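Pyridine synthase TbtD (Thermobispora bispora, PDB 5WA4) probably catalyses the formal [4+2] aza-cycloaddition that forms the central pyridine ring during biosynthesis of the thiopeptide antibiotic thiomuracin, acting on a leader-peptide-bearing substrate. Local coordinates at residues D170-T175 / H245-V250; A174-A178 / A231-E235. All coordinates share one frame; numbering follows the deposited sequence.

Helix 164-178 takes part in both contacts, meeting helix 244-265 in contact 1 and helix 220-235 in contact 2, two helices that follow each other in the chain. The centres of the contacts are about 6 Å apart, and A174 belongs to both: its methyl group meets valines in contact 1 and A234 in contact 2. Contact 1 is buried and built on larger side chains, with an indole packed by a leucine and bonded to a threonine hydroxyl. Contact 2, nearer the surface, joins small alanines and ends in a histidine-carboxylate bond at an exposed glutamate. R247 of 245-250 links to 231-235, its NE probably hydrogen-bonded to S233 O.

Contact 1: residues D170-T175 / H245-V250; sequences DLVVAT and HVREWV
W249 of helix 244-265 turns one indole face to L171 and its N-H edge to T175 of helix 164-178. With CG anti to the backbone N (chi1 -176°), the side chain projects toward the other helix. Its CB lies 3.6 Å from L171 CD2, and the same methyl sits 3.5 Å from W249 CG, over the five-membered ring in a CH-pi contact. CD1 has L171 CD2 above the ring face and T175 OG1 near the ring plane, 3.3 Å away. W249 NE1 donates to T175 OG1 at 2.8 Å, although the N-H bends to 135°. The threonine hydroxyl in turn donates to L171 O at 3.2 Å, from above the carbonyl plane. T321 OG1 of helix 307-328 also lies within hydrogen-bonding range of NE1 and T175 OG1, so the one indole N-H is probably shared between the two hydroxyls. Farther out, the indole stacks with H324 and touches T147 and S150 of helix 135-159.

One turn toward the N-termini, H245 brings its imidazole edge to D170, NE2 3.2 Å from OD2, with carboxylate and ring planes 50° apart. D170 OD1 forms a salt bridge with R226. Along the other flank of the crossing from the indole, A174 CB packs 3.8 Å from V246 CG1. The chemistry implies a mixed interface: apolar packing surrounds a few polar groups satisfied by each other, L171 O and T321, while R226 would balance much of the aspartate charge.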
loop_
_atom_site.group_PDB
_atom_site.type_symbol
_atom_site.label_atom_id
_atom_site.label_comp_id
_atom_site.label_asym_id
_atom_site.label_seq_id
_atom_site.Cartn_x
_atom_site.Cartn_y
_atom_site.Cartn_z
ATOM N N ASP E 170 8.661 -37.190 9.934
ATOM C CA ASP E 170 8.454 -37.632 11.311
ATOM C C ASP E 170 8.678 -36.472 12.312
ATOM O O ASP E 170 7.784 -36.152 13.101
ATOM C CB ASP E 170 9.375 -38.816 11.666
ATOM C CG ASP E 170 9.067 -40.109 10.878
ATOM O OD1 ASP E 170 7.944 -40.281 10.366
ATOM O OD2 ASP E 170 9.965 -40.983 10.805
ATOM N N LEU E 171 9.853 -35.838 12.264
ATOM C CA LEU E 171 10.177 -34.755 13.194
ATOM C C LEU E 171 9.167 -33.623 13.137
ATOM O O LEU E 171 8.625 -33.207 14.163
ATOM C CB LEU E 171 11.573 -34.205 12.923
ATOM C CG LEU E 171 12.669 -35.234 13.174
ATOM C CD1 LEU E 171 14.070 -34.631 13.018
ATOM C CD2 LEU E 171 12.468 -35.898 14.531
ATOM N N VAL E 172 8.907 -33.126 11.936
ATOM C CA VAL E 172 7.958 -32.028 11.758
ATOM C C VAL E 172 6.582 -32.363 12.340
ATOM O O VAL E 172 6.023 -31.586 13.091
ATOM C CB VAL E 172 7.844 -31.654 10.259
ATOM C CG1 VAL E 172 6.461 -31.174 9.898
ATOM C CG2 VAL E 172 8.897 -30.630 9.897
ATOM N N VAL E 173 6.047 -33.527 12.004
ATOM C CA VAL E 173 4.750 -33.954 12.528
ATOM C C VAL E 173 4.761 -34.088 14.061
ATOM O O VAL E 173 3.801 -33.711 14.724
ATOM C CB VAL E 173 4.315 -35.317 11.911
ATOM C CG1 VAL E 173 3.012 -35.811 12.529
ATOM C CG2 VAL E 173 4.161 -35.210 10.411
ATOM N N ALA E 174 5.850 -34.628 14.608
ATOM C CA ALA E 174 5.918 -34.961 16.029
ATOM C C ALA E 174 5.914 -33.702 16.897
ATOM O O ALA E 174 5.206 -33.630 17.916
ATOM C CB ALA E 174 7.144 -35.799 16.324
ATOM N N THR E 175 6.708 -32.717 16.481
ATOM C CA THR E 175 6.744 -31.422 17.132
ATOM C C THR E 175 5.366 -30.733 17.143
ATOM O O THR E 175 4.946 -30.183 18.185
ATOM C CB THR E 175 7.786 -30.524 16.469
ATOM O OG1 THR E 175 9.062 -31.171 16.547
ATOM C CG2 THR E 175 7.881 -29.182 17.170
ATOM N N HIS E 245 13.305 -42.533 17.486
ATOM C CA HIS E 245 13.839 -41.192 17.249
ATOM C C HIS E 245 12.805 -40.044 17.362
ATOM O O HIS E 245 13.184 -38.879 17.556
ATOM C CB HIS E 245 14.474 -41.122 15.860
ATOM C CG HIS E 245 13.463 -41.005 14.774
ATOM N ND1 HIS E 245 12.572 -42.014 14.481
ATOM C CD2 HIS E 245 13.140 -39.968 13.969
ATOM C CE1 HIS E 245 11.768 -41.617 13.512
ATOM N NE2 HIS E 245 12.087 -40.377 13.188
ATOM N N VAL E 246 11.522 -40.355 17.192
ATOM C CA VAL E 246 10.477 -39.371 17.426
ATOM C C VAL E 246 10.407 -39.073 18.926
ATOM O O VAL E 246 10.323 -37.910 19.337
ATOM C CB VAL E 246 9.102 -39.849 16.899
ATOM C CG1 VAL E 246 7.949 -39.217 17.684
ATOM C CG2 VAL E 246 8.972 -39.534 15.423
ATOM N N ARG E 247 10.468 -40.127 19.736
ATOM C CA ARG E 247 10.398 -39.991 21.176
ATOM C C ARG E 247 11.527 -39.161 21.735
ATOM O O ARG E 247 11.304 -38.345 22.636
ATOM C CB ARG E 247 10.368 -41.358 21.869
ATOM C CG ARG E 247 8.998 -41.872 21.816
ATOM C CD ARG E 247 8.331 -41.789 23.180
ATOM N NE ARG E 247 6.957 -41.378 22.898
ATOM C CZ ARG E 247 6.062 -40.962 23.793
ATOM N NH1 ARG E 247 6.344 -40.937 25.083
ATOM N NH2 ARG E 247 4.869 -40.554 23.395
ATOM N N GLU E 248 12.735 -39.310 21.208
ATOM C CA GLU E 248 13.762 -38.499 21.814
ATOM C C GLU E 248 13.702 -37.094 21.300
ATOM O O GLU E 248 14.092 -36.172 22.014
ATOM C CB GLU E 248 15.160 -39.052 21.631
ATOM C CG GLU E 248 15.465 -39.896 22.821
ATOM C CD GLU E 248 16.676 -39.432 23.615
ATOM O OE1 GLU E 248 17.348 -38.450 23.208
ATOM O OE2 GLU E 248 16.883 -40.010 24.710
ATOM N N TRP E 249 13.184 -36.914 20.092
ATOM C CA TRP E 249 13.054 -35.575 19.568
ATOM C C TRP E 249 12.158 -34.793 20.493
ATOM O O TRP E 249 12.579 -33.763 21.011
ATOM C CB TRP E 249 12.493 -35.555 18.154
ATOM C CG TRP E 249 12.452 -34.153 17.593
ATOM C CD1 TRP E 249 11.334 -33.424 17.252
ATOM C CD2 TRP E 249 13.576 -33.297 17.338
ATOM N NE1 TRP E 249 11.712 -32.179 16.786
ATOM C CE2 TRP E 249 13.077 -32.083 16.834
ATOM C CE3 TRP E 249 14.950 -33.443 17.489
ATOM C CZ2 TRP E 249 13.903 -31.039 16.482
ATOM C CZ3 TRP E 249 15.769 -32.398 17.135
ATOM C CH2 TRP E 249 15.248 -31.215 16.640
ATOM N N VAL E 250 10.929 -35.271 20.676
ATOM C CA VAL E 250 9.981 -34.592 21.547
ATOM C C VAL E 250 10.583 -34.318 22.927
ATOM O O VAL E 250 10.665 -33.169 23.369
ATOM C CB VAL E 250 8.702 -35.396 21.729
ATOM C CG1 VAL E 250 7.864 -34.768 22.838
ATOM C CG2 VAL E 250 7.920 -35.459 20.422
#

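Contact 2: residues A174-A178 / A231-E235; sequences ATAHA and ASSAE
Polar contact between H177 and E235 comes down to one bond, in which H177 NE2 donates to E235 OE1 at 2.8 Å with an N-H...O angle of 152°. The oxygen is tilted 16° from the imidazole plane, and the ring approaches from above the carboxylate plane. Setting E235 CG between its backbone N and carbonyl carbon, with the chain extended beyond, carries the acid back to the histidine. At the other ring nitrogen, ND1 accepts a hydrogen bond from the backbone N-H of L184, so both nitrogens are engaged and the rotation of the imidazole is fixed.

The ring contacts are of a different kind. A231 CB lies over one face of the imidazole in a CH-pi contact, 3.5 Å from H177 CD2, and A234 CB stands more distantly at the edge. Y350 of helix 332-352 also touches both H177 and A231.

Apolar packing is supplied by alanines. A234 CB points toward helix 164-178 and lies 4.3 Å from each of A174 CB and A178 CB, methyls one helical turn apart. Such small residues let the segment axes approach to 8.9 Å, crossing at -52°. The arrangement is an alanine-lined helix-helix crossing within the largely helical part of this lantibiotic-dehydratase C-terminal family protein, with a histidine-carboxylate hydrogen bond at its more exposed edge.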
loop_
_atom_site.group_PDB
_atom_site.type_symbol
_atom_site.label_atom_id
_atom_site.label_comp_id
_atom_site.label_asym_id
_atom_site.label_seq_id
_atom_site.Cartn_x
_atom_site.Cartn_y
_atom_site.Cartn_z
ATOM N N ALA E 174 5.850 -34.628 14.608
ATOM C CA ALA E 174 5.918 -34.961 16.029
ATOM C C ALA E 174 5.914 -33.702 16.897
ATOM O O ALA E 174 5.206 -33.630 17.916
ATOM C CB ALA E 174 7.144 -35.799 16.324
ATOM N N THR E 175 6.708 -32.717 16.481
ATOM C CA THR E 175 6.744 -31.422 17.132
ATOM C C THR E 175 5.366 -30.733 17.143
ATOM O O THR E 175 4.946 -30.183 18.185
ATOM C CB THR E 175 7.786 -30.524 16.469
ATOM O OG1 THR E 175 9.062 -31.171 16.547
ATOM C CG2 THR E 175 7.881 -29.182 17.170
ATOM N N ALA E 176 4.651 -30.762 16.020
ATOM C CA ALA E 176 3.353 -30.086 15.978
ATOM C C ALA E 176 2.332 -30.812 16.816
ATOM O O ALA E 176 1.372 -30.201 17.277
ATOM C CB ALA E 176 2.841 -29.951 14.568
ATOM N N HIS E 177 2.509 -32.121 17.009
ATOM C CA HIS E 177 1.507 -32.870 17.776
ATOM C C HIS E 177 1.777 -32.736 19.274
ATOM O O HIS E 177 0.871 -32.456 20.062
ATOM C CB HIS E 177 1.471 -34.349 17.379
ATOM C CG HIS E 177 0.294 -35.079 17.942
ATOM N ND1 HIS E 177 -0.993 -34.594 17.850
ATOM C CD2 HIS E 177 0.211 -36.231 18.651
ATOM C CE1 HIS E 177 -1.821 -35.427 18.454
ATOM N NE2 HIS E 177 -1.117 -36.428 18.948
ATOM N N ALA E 178 3.034 -32.922 19.648
ATOM C CA ALA E 178 3.423 -32.975 21.038
ATOM C C ALA E 178 3.553 -31.588 21.661
ATOM O O ALA E 178 3.026 -31.340 22.740
ATOM C CB ALA E 178 4.735 -33.744 21.180
ATOM N N ALA E 231 2.308 -39.573 15.379
ATOM C CA ALA E 231 1.612 -38.903 16.451
ATOM C C ALA E 231 1.586 -39.808 17.688
ATOM O O ALA E 231 1.794 -39.328 18.798
ATOM C CB ALA E 231 0.209 -38.512 16.018
ATOM N N SER E 232 1.359 -41.109 17.481
ATOM C CA SER E 232 1.346 -42.100 18.562
ATOM C C SER E 232 2.656 -42.109 19.351
ATOM O O SER E 232 2.645 -41.991 20.572
ATOM C CB SER E 232 1.076 -43.509 18.013
ATOM O OG SER E 232 -0.248 -43.651 17.521
ATOM N N SER E 233 3.785 -42.247 18.662
ATOM C CA SER E 233 5.093 -42.177 19.322
ATOM C C SER E 233 5.386 -40.803 19.902
ATOM O O SER E 233 6.433 -40.589 20.502
ATOM C CB SER E 233 6.221 -42.549 18.358
ATOM O OG SER E 233 6.302 -43.944 18.181
ATOM N N ALA E 234 4.474 -39.864 19.703
ATOM C CA ALA E 234 4.706 -38.524 20.170
ATOM C C ALA E 234 3.966 -38.248 21.472
ATOM O O ALA E 234 4.358 -37.342 22.219
ATOM C CB ALA E 234 4.306 -37.539 19.120
ATOM N N GLU E 235 2.929 -39.042 21.758
ATOM C CA GLU E 235 2.102 -38.809 22.938
ATOM C C GLU E 235 2.168 -39.887 24.029
ATOM O O GLU E 235 2.345 -39.553 25.193
ATOM C CB GLU E 235 0.644 -38.596 22.515
ATOM C CG GLU E 235 0.009 -39.731 21.737
ATOM C CD GLU E 235 -1.409 -39.403 21.265
ATOM O OE1 GLU E 235 -1.701 -38.215 21.016
ATOM O OE2 GLU E 235 -2.244 -40.334 21.177
#